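Local coordinates for protein glutamate racemase (Bacillus anthracis, PDB 2DWU) that belongs to the Asp/Glu/hydantoin racemase family, alpha/beta proteins with parallel sheets, and holds D-glutamic acid in its ligand pocket, at residues Glu33-Tyr46 with Phe57-Lys71. Residues are numbered along the deposited sequence; the frame is centred on the assembly and turned at random.
Sequences ESICYIGDNERCPY and FVFEMVEFLKQFPLK. With DGL (D-glutamic acid), chain H.
Arg43 lays its guanidinium flat over one face of the Phe57 ring, CZ 3.7 Å from the ring centroid and the planes only 9° apart, a stack that is also a cation-pi contact. Its CD methylene covers the same face, a CH-pi contact that a long, partly aliphatic side chain can add to its charge. A bend at chi3 turns the planar end back over the ring, while NE, NH1 and NH2 meet two carboxylates within the guanidinium plane. NE and NH2 grip Asp40 OD2 side-on, with NE at 2.8 Å; NH1 and NH2 reach Glu60 OE1 end-on, both from the same face of that carboxylate. Asp40 OD2 gives its syn lone pair to Arg43 NE and its anti lone pair to the hydroxyl of Tyr46, at 2.7 Å from OH; Arg43 NH2, a third donor, comes from above the carboxylate plane. The arginine probably favours the ionised form of both acids. Tyr46 OH also touches Phe57 CB and the terminal methyl of Met61, 3.2 Å from CE, while its backbone N gives a nearly straight bond (176°) to OE2 of D-glutamic acid; the network thus adjoins the ligand pocket.

Further along, the contact is apolar. In the conformers modelled here, branched Ile38 divides its reach, CG1 against Met61 SD and CG2 against Leu65 CD1 (3.7 Å), and Cys36, small and polarisable, sets SG over the centre of the Phe68 ring, 3.5 Å from the centroid. Lys71 NZ closes the far end on the syn lone pair of Glu33 OE1 and also bonds Ile228 O.

Residues 57-65 of helix 51-65 run roughly antiparallel to strand 35-39 (axes 9.4 Å apart, 146°). Strand 35-39, this helix and strand 70-75 form a beta-alpha-beta crossover, with strand 9-14 between the two strands.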
loop_
_atom_site.group_PDB
_atom_site.type_symbol
_atom_site.label_atom_id
_atom_site.label_comp_id
_atom_site.label_asym_id
_atom_site.label_seq_id
_atom_site.Cartn_x
_atom_site.Cartn_y
_atom_site.Cartn_z
ATOM N N GLU B 33 1.248 14.019 -10.917
ATOM C CA GLU B 33 1.933 14.893 -9.968
ATOM C C GLU B 33 3.247 15.440 -10.536
ATOM O O GLU B 33 3.862 14.825 -11.424
ATOM C CB GLU B 33 2.250 14.128 -8.675
ATOM C CG GLU B 33 1.038 13.544 -7.952
ATOM C CD GLU B 33 0.075 14.591 -7.413
ATOM O OE1 GLU B 33 0.511 15.724 -7.110
ATOM O OE2 GLU B 33 -1.140 14.280 -7.277
ATOM N N SER B 34 3.663 16.596 -10.027
ATOM C CA SER B 34 4.903 17.247 -10.456
ATOM C C SER B 34 5.981 17.152 -9.382
ATOM O O SER B 34 5.776 17.555 -8.234
ATOM C CB SER B 34 4.646 18.723 -10.775
ATOM O OG SER B 34 5.868 19.382 -11.031
ATOM N N ILE B 35 7.139 16.642 -9.774
ATOM C CA ILE B 35 8.255 16.459 -8.861
ATOM C C ILE B 35 9.280 17.592 -8.854
ATOM O O ILE B 35 9.688 18.092 -9.908
ATOM C CB ILE B 35 9.004 15.128 -9.190
ATOM C CG1 ILE B 35 8.140 13.933 -8.773
ATOM C CG2 ILE B 35 10.372 15.093 -8.510
ATOM C CD1 ILE B 35 8.791 12.623 -9.064
ATOM N N CYS B 36 9.675 17.998 -7.650
ATOM C CA CYS B 36 10.722 19.009 -7.449
ATOM C C CYS B 36 11.667 18.273 -6.499
ATOM O O CYS B 36 11.367 18.116 -5.318
ATOM C CB CYS B 36 10.186 20.257 -6.761
ATOM S SG CYS B 36 11.453 21.522 -6.597
ATOM N N TYR B 37 12.792 17.832 -7.041
ATOM C CA TYR B 37 13.771 17.028 -6.310
ATOM C C TYR B 37 15.076 17.706 -5.991
ATOM O O TYR B 37 15.605 18.414 -6.830
ATOM C CB TYR B 37 14.085 15.823 -7.205
ATOM C CG TYR B 37 15.046 14.787 -6.661
ATOM C CD1 TYR B 37 14.574 13.545 -6.213
ATOM C CD2 TYR B 37 16.416 15.013 -6.658
ATOM C CE1 TYR B 37 15.464 12.538 -5.780
ATOM C CE2 TYR B 37 17.328 14.006 -6.214
ATOM C CZ TYR B 37 16.825 12.773 -5.785
ATOM O OH TYR B 37 17.692 11.759 -5.395
ATOM N N ILE B 38 15.591 17.483 -4.783
ATOM C CA ILE B 38 16.890 18.035 -4.407
ATOM C C ILE B 38 17.750 16.900 -3.841
ATOM O O ILE B 38 17.299 16.161 -2.947
ATOM C CB ILE B 38 16.775 19.186 -3.336
ATOM C CG1 ILE B 38 18.175 19.532 -2.797
ATOM C CG2 ILE B 38 15.856 18.791 -2.182
ATOM C CD1 ILE B 38 19.137 20.061 -3.860
ATOM N N GLY B 39 18.953 16.741 -4.398
ATOM C CA GLY B 39 19.885 15.720 -3.918
ATOM C C GLY B 39 21.126 16.442 -3.439
ATOM O O GLY B 39 21.702 17.258 -4.185
ATOM N N ASP B 40 21.550 16.170 -2.202
ATOM C CA ASP B 40 22.720 16.859 -1.626
ATOM C C ASP B 40 24.020 16.122 -1.935
ATOM O O ASP B 40 24.801 15.800 -1.026
ATOM C CB ASP B 40 22.517 16.978 -0.114
ATOM C CG ASP B 40 23.501 17.944 0.570
ATOM O OD1 ASP B 40 24.170 18.724 -0.134
ATOM O OD2 ASP B 40 23.569 17.916 1.830
ATOM N N ASN B 41 24.288 15.897 -3.218
ATOM C CA ASN B 41 25.471 15.142 -3.589
ATOM C C ASN B 41 26.792 15.644 -3.015
ATOM O O ASN B 41 27.700 14.846 -2.748
ATOM C CB ASN B 41 25.583 15.057 -5.108
ATOM C CG ASN B 41 24.428 14.314 -5.717
ATOM O OD1 ASN B 41 23.335 14.863 -5.874
ATOM N ND2 ASN B 41 24.650 13.049 -6.044
ATOM N N GLU B 42 26.911 16.948 -2.834
ATOM C CA GLU B 42 28.159 17.478 -2.281
ATOM C C GLU B 42 28.476 16.937 -0.880
ATOM O O GLU B 42 29.652 16.869 -0.486
ATOM C CB GLU B 42 28.105 19.004 -2.247
ATOM C CG GLU B 42 29.416 19.644 -1.785
ATOM C CD GLU B 42 29.510 21.116 -2.167
ATOM O OE1 GLU B 42 30.049 21.417 -3.260
ATOM O OE2 GLU B 42 29.031 21.968 -1.382
ATOM N N ARG B 43 27.454 16.524 -0.130
ATOM C CA ARG B 43 27.669 16.009 1.216
ATOM C C ARG B 43 27.275 14.532 1.395
ATOM O O ARG B 43 27.181 14.028 2.511
ATOM C CB ARG B 43 26.955 16.893 2.231
ATOM C CG ARG B 43 27.494 18.349 2.181
ATOM C CD ARG B 43 26.909 19.247 3.272
ATOM N NE ARG B 43 25.471 19.460 3.089
ATOM C CZ ARG B 43 24.800 20.508 3.555
ATOM N NH1 ARG B 43 25.425 21.464 4.233
ATOM N NH2 ARG B 43 23.488 20.602 3.345
ATOM N N CYS B 44 27.052 13.852 0.280
ATOM C CA CYS B 44 26.719 12.423 0.271
ATOM C C CYS B 44 28.071 11.724 0.506
ATOM O O CYS B 44 29.091 12.166 -0.041
ATOM C CB CYS B 44 26.151 12.066 -1.104
ATOM S SG CYS B 44 25.502 10.391 -1.269
ATOM N N PRO B 45 28.106 10.631 1.290
ATOM C CA PRO B 45 27.002 9.956 1.987
ATOM C C PRO B 45 26.602 10.478 3.362
ATOM O O PRO B 45 27.419 11.032 4.104
ATOM C CB PRO B 45 27.501 8.510 2.073
ATOM C CG PRO B 45 28.962 8.719 2.356
ATOM C CD PRO B 45 29.348 9.827 1.393
ATOM N N TYR B 46 25.322 10.289 3.681
ATOM C CA TYR B 46 24.785 10.635 4.983
ATOM C C TYR B 46 24.893 9.435 5.923
ATOM O O TYR B 46 24.878 9.578 7.150
ATOM C CB TYR B 46 23.309 10.976 4.858
ATOM C CG TYR B 46 23.005 12.344 4.303
ATOM C CD1 TYR B 46 24.007 13.190 3.787
ATOM C CD2 TYR B 46 21.701 12.802 4.335
ATOM C CE1 TYR B 46 23.686 14.485 3.332
ATOM C CE2 TYR B 46 21.373 14.066 3.883
ATOM C CZ TYR B 46 22.352 14.901 3.392
ATOM O OH TYR B 46 21.931 16.153 3.004
ATOM N N PHE B 57 21.460 19.215 7.688
ATOM C CA PHE B 57 21.490 19.201 6.222
ATOM C C PHE B 57 20.095 19.040 5.610
ATOM O O PHE B 57 19.796 19.613 4.551
ATOM C CB PHE B 57 22.350 18.045 5.682
ATOM C CG PHE B 57 23.797 18.100 6.081
ATOM C CD1 PHE B 57 24.359 19.246 6.634
ATOM C CD2 PHE B 57 24.617 17.000 5.833
ATOM C CE1 PHE B 57 25.729 19.299 6.933
ATOM C CE2 PHE B 57 25.990 17.044 6.127
ATOM C CZ PHE B 57 26.535 18.204 6.677
ATOM N N VAL B 58 19.269 18.202 6.228
ATOM C CA VAL B 58 17.922 17.975 5.724
ATOM C C VAL B 58 17.109 19.262 5.858
ATOM O O VAL B 58 16.373 19.635 4.943
ATOM C CB VAL B 58 17.245 16.825 6.489
ATOM C CG1 VAL B 58 15.740 16.786 6.175
ATOM C CG2 VAL B 58 17.917 15.481 6.083
ATOM N N PHE B 59 17.249 19.949 6.983
ATOM C CA PHE B 59 16.506 21.192 7.124
ATOM C C PHE B 59 16.962 22.254 6.130
ATOM O O PHE B 59 16.166 23.113 5.737
ATOM C CB PHE B 59 16.553 21.695 8.566
ATOM C CG PHE B 59 15.445 21.130 9.414
ATOM C CD1 PHE B 59 15.663 20.020 10.232
ATOM C CD2 PHE B 59 14.154 21.648 9.324
ATOM C CE1 PHE B 59 14.620 19.430 10.940
ATOM C CE2 PHE B 59 13.098 21.067 10.027
ATOM C CZ PHE B 59 13.329 19.950 10.838
ATOM N N GLU B 60 18.228 22.214 5.722
ATOM C CA GLU B 60 18.726 23.140 4.704
ATOM C C GLU B 60 18.044 22.798 3.365
ATOM O O GLU B 60 17.689 23.683 2.604
ATOM C CB GLU B 60 20.247 23.028 4.541
ATOM C CG GLU B 60 21.019 23.459 5.766
ATOM C CD GLU B 60 22.503 23.615 5.510
ATOM O OE1 GLU B 60 23.008 23.102 4.479
ATOM O OE2 GLU B 60 23.180 24.255 6.352
ATOM N N MET B 61 17.855 21.514 3.073
ATOM C CA MET B 61 17.182 21.150 1.828
ATOM C C MET B 61 15.709 21.547 1.885
ATOM O O MET B 61 15.131 21.930 0.871
ATOM C CB MET B 61 17.297 19.637 1.535
ATOM C CG MET B 61 18.669 19.229 1.034
ATOM S SD MET B 61 18.765 17.543 0.452
ATOM C CE MET B 61 18.919 16.616 2.014
ATOM N N VAL B 62 15.096 21.440 3.060
ATOM C CA VAL B 62 13.685 21.820 3.184
ATOM C C VAL B 62 13.538 23.324 2.916
ATOM O O VAL B 62 12.573 23.750 2.283
ATOM C CB VAL B 62 13.116 21.479 4.580
ATOM C CG1 VAL B 62 11.718 22.107 4.765
ATOM C CG2 VAL B 62 13.022 19.963 4.732
ATOM N N GLU B 63 14.500 24.118 3.382
ATOM C CA GLU B 63 14.452 25.562 3.157
ATOM C C GLU B 63 14.497 25.853 1.672
ATOM O O GLU B 63 13.834 26.780 1.195
ATOM C CB GLU B 63 15.616 26.275 3.862
ATOM C CG GLU B 63 15.377 26.460 5.349
ATOM C CD GLU B 63 14.036 27.126 5.641
ATOM O OE1 GLU B 63 13.841 28.284 5.206
ATOM O OE2 GLU B 63 13.176 26.490 6.296
ATOM N N PHE B 64 15.279 25.066 0.933
ATOM C CA PHE B 64 15.357 25.230 -0.502
ATOM C C PHE B 64 14.016 24.881 -1.141
ATOM O O PHE B 64 13.506 25.617 -1.997
ATOM C CB PHE B 64 16.438 24.318 -1.098
ATOM C CG PHE B 64 16.394 24.245 -2.601
ATOM C CD1 PHE B 64 16.842 25.304 -3.379
ATOM C CD2 PHE B 64 15.840 23.136 -3.238
ATOM C CE1 PHE B 64 16.739 25.264 -4.775
ATOM C CE2 PHE B 64 15.732 23.085 -4.626
ATOM C CZ PHE B 64 16.183 24.155 -5.399
ATOM N N LEU B 65 13.440 23.749 -0.746
ATOM C CA LEU B 65 12.176 23.312 -1.333
ATOM C C LEU B 65 11.004 24.236 -1.019
ATOM O O LEU B 65 10.043 24.308 -1.788
ATOM C CB LEU B 65 11.857 21.874 -0.877
ATOM C CG LEU B 65 12.801 20.810 -1.450
ATOM C CD1 LEU B 65 12.472 19.431 -0.826
ATOM C CD2 LEU B 65 12.673 20.743 -2.980
ATOM N N LYS B 66 11.092 24.959 0.092
ATOM C CA LYS B 66 10.016 25.861 0.497
ATOM C C LYS B 66 9.839 27.029 -0.460
ATOM O O LYS B 66 8.851 27.764 -0.374
ATOM C CB LYS B 66 10.260 26.373 1.915
ATOM C CG LYS B 66 9.747 25.451 2.982
ATOM C CD LYS B 66 10.200 25.914 4.360
ATOM C CE LYS B 66 9.372 25.251 5.437
ATOM N NZ LYS B 66 7.944 25.693 5.360
ATOM N N GLN B 67 10.789 27.199 -1.373
ATOM C CA GLN B 67 10.704 28.271 -2.354
ATOM C C GLN B 67 9.672 27.898 -3.420
ATOM O O GLN B 67 9.238 28.743 -4.212
ATOM C CB GLN B 67 12.081 28.504 -2.980
ATOM C CG GLN B 67 13.143 28.848 -1.929
ATOM C CD GLN B 67 14.529 29.041 -2.533
ATOM O OE1 GLN B 67 15.133 28.098 -3.052
ATOM N NE2 GLN B 67 15.036 30.275 -2.477
ATOM N N PHE B 68 9.276 26.625 -3.425
ATOM C CA PHE B 68 8.292 26.113 -4.376
ATOM C C PHE B 68 6.964 25.862 -3.691
ATOM O O PHE B 68 6.901 25.724 -2.464
ATOM C CB PHE B 68 8.771 24.793 -4.988
ATOM C CG PHE B 68 10.083 24.895 -5.691
ATOM C CD1 PHE B 68 11.267 24.737 -4.990
ATOM C CD2 PHE B 68 10.138 25.146 -7.059
ATOM C CE1 PHE B 68 12.492 24.822 -5.635
ATOM C CE2 PHE B 68 11.359 25.233 -7.719
ATOM C CZ PHE B 68 12.544 25.068 -6.997
ATOM N N PRO B 69 5.863 25.817 -4.470
ATOM C CA PRO B 69 4.574 25.565 -3.821
ATOM C C PRO B 69 4.413 24.079 -3.480
ATOM O O PRO B 69 3.878 23.325 -4.279
ATOM C CB PRO B 69 3.558 26.021 -4.868
ATOM C CG PRO B 69 4.247 25.716 -6.167
ATOM C CD PRO B 69 5.715 26.049 -5.919
ATOM N N LEU B 70 4.861 23.669 -2.295
ATOM C CA LEU B 70 4.767 22.256 -1.913
ATOM C C LEU B 70 3.413 21.810 -1.399
ATOM O O LEU B 70 2.820 22.468 -0.534
ATOM C CB LEU B 70 5.784 21.926 -0.804
ATOM C CG LEU B 70 7.232 22.356 -1.033
ATOM C CD1 LEU B 70 8.109 21.969 0.171
ATOM C CD2 LEU B 70 7.738 21.705 -2.306
ATOM N N LYS B 71 2.930 20.681 -1.900
ATOM C CA LYS B 71 1.680 20.134 -1.389
ATOM C C LYS B 71 2.033 19.010 -0.414
ATOM O O LYS B 71 1.239 18.648 0.447
ATOM C CB LYS B 71 0.766 19.598 -2.515
ATOM C CG LYS B 71 1.208 18.311 -3.196
ATOM C CD LYS B 71 0.049 17.594 -3.975
ATOM C CE LYS B 71 -0.430 18.362 -5.193
ATOM N NZ LYS B 71 -1.346 17.544 -6.048
HETATM N N DGL H . 20.285 7.751 0.284
HETATM C CA DGL H . 20.955 7.001 1.393
HETATM C C DGL H . 19.973 6.120 2.081
HETATM O O DGL H . 20.187 5.645 3.190
HETATM C CB DGL H . 22.118 6.153 0.831
HETATM C CG DGL H . 23.310 7.106 0.577
HETATM C CD DGL H . 23.857 7.793 1.761
HETATM O OE1 DGL H . 24.503 7.227 2.644
HETATM O OE2 DGL H . 23.602 9.078 1.842
HETATM O OXT DGL H . 18.854 5.876 1.456
#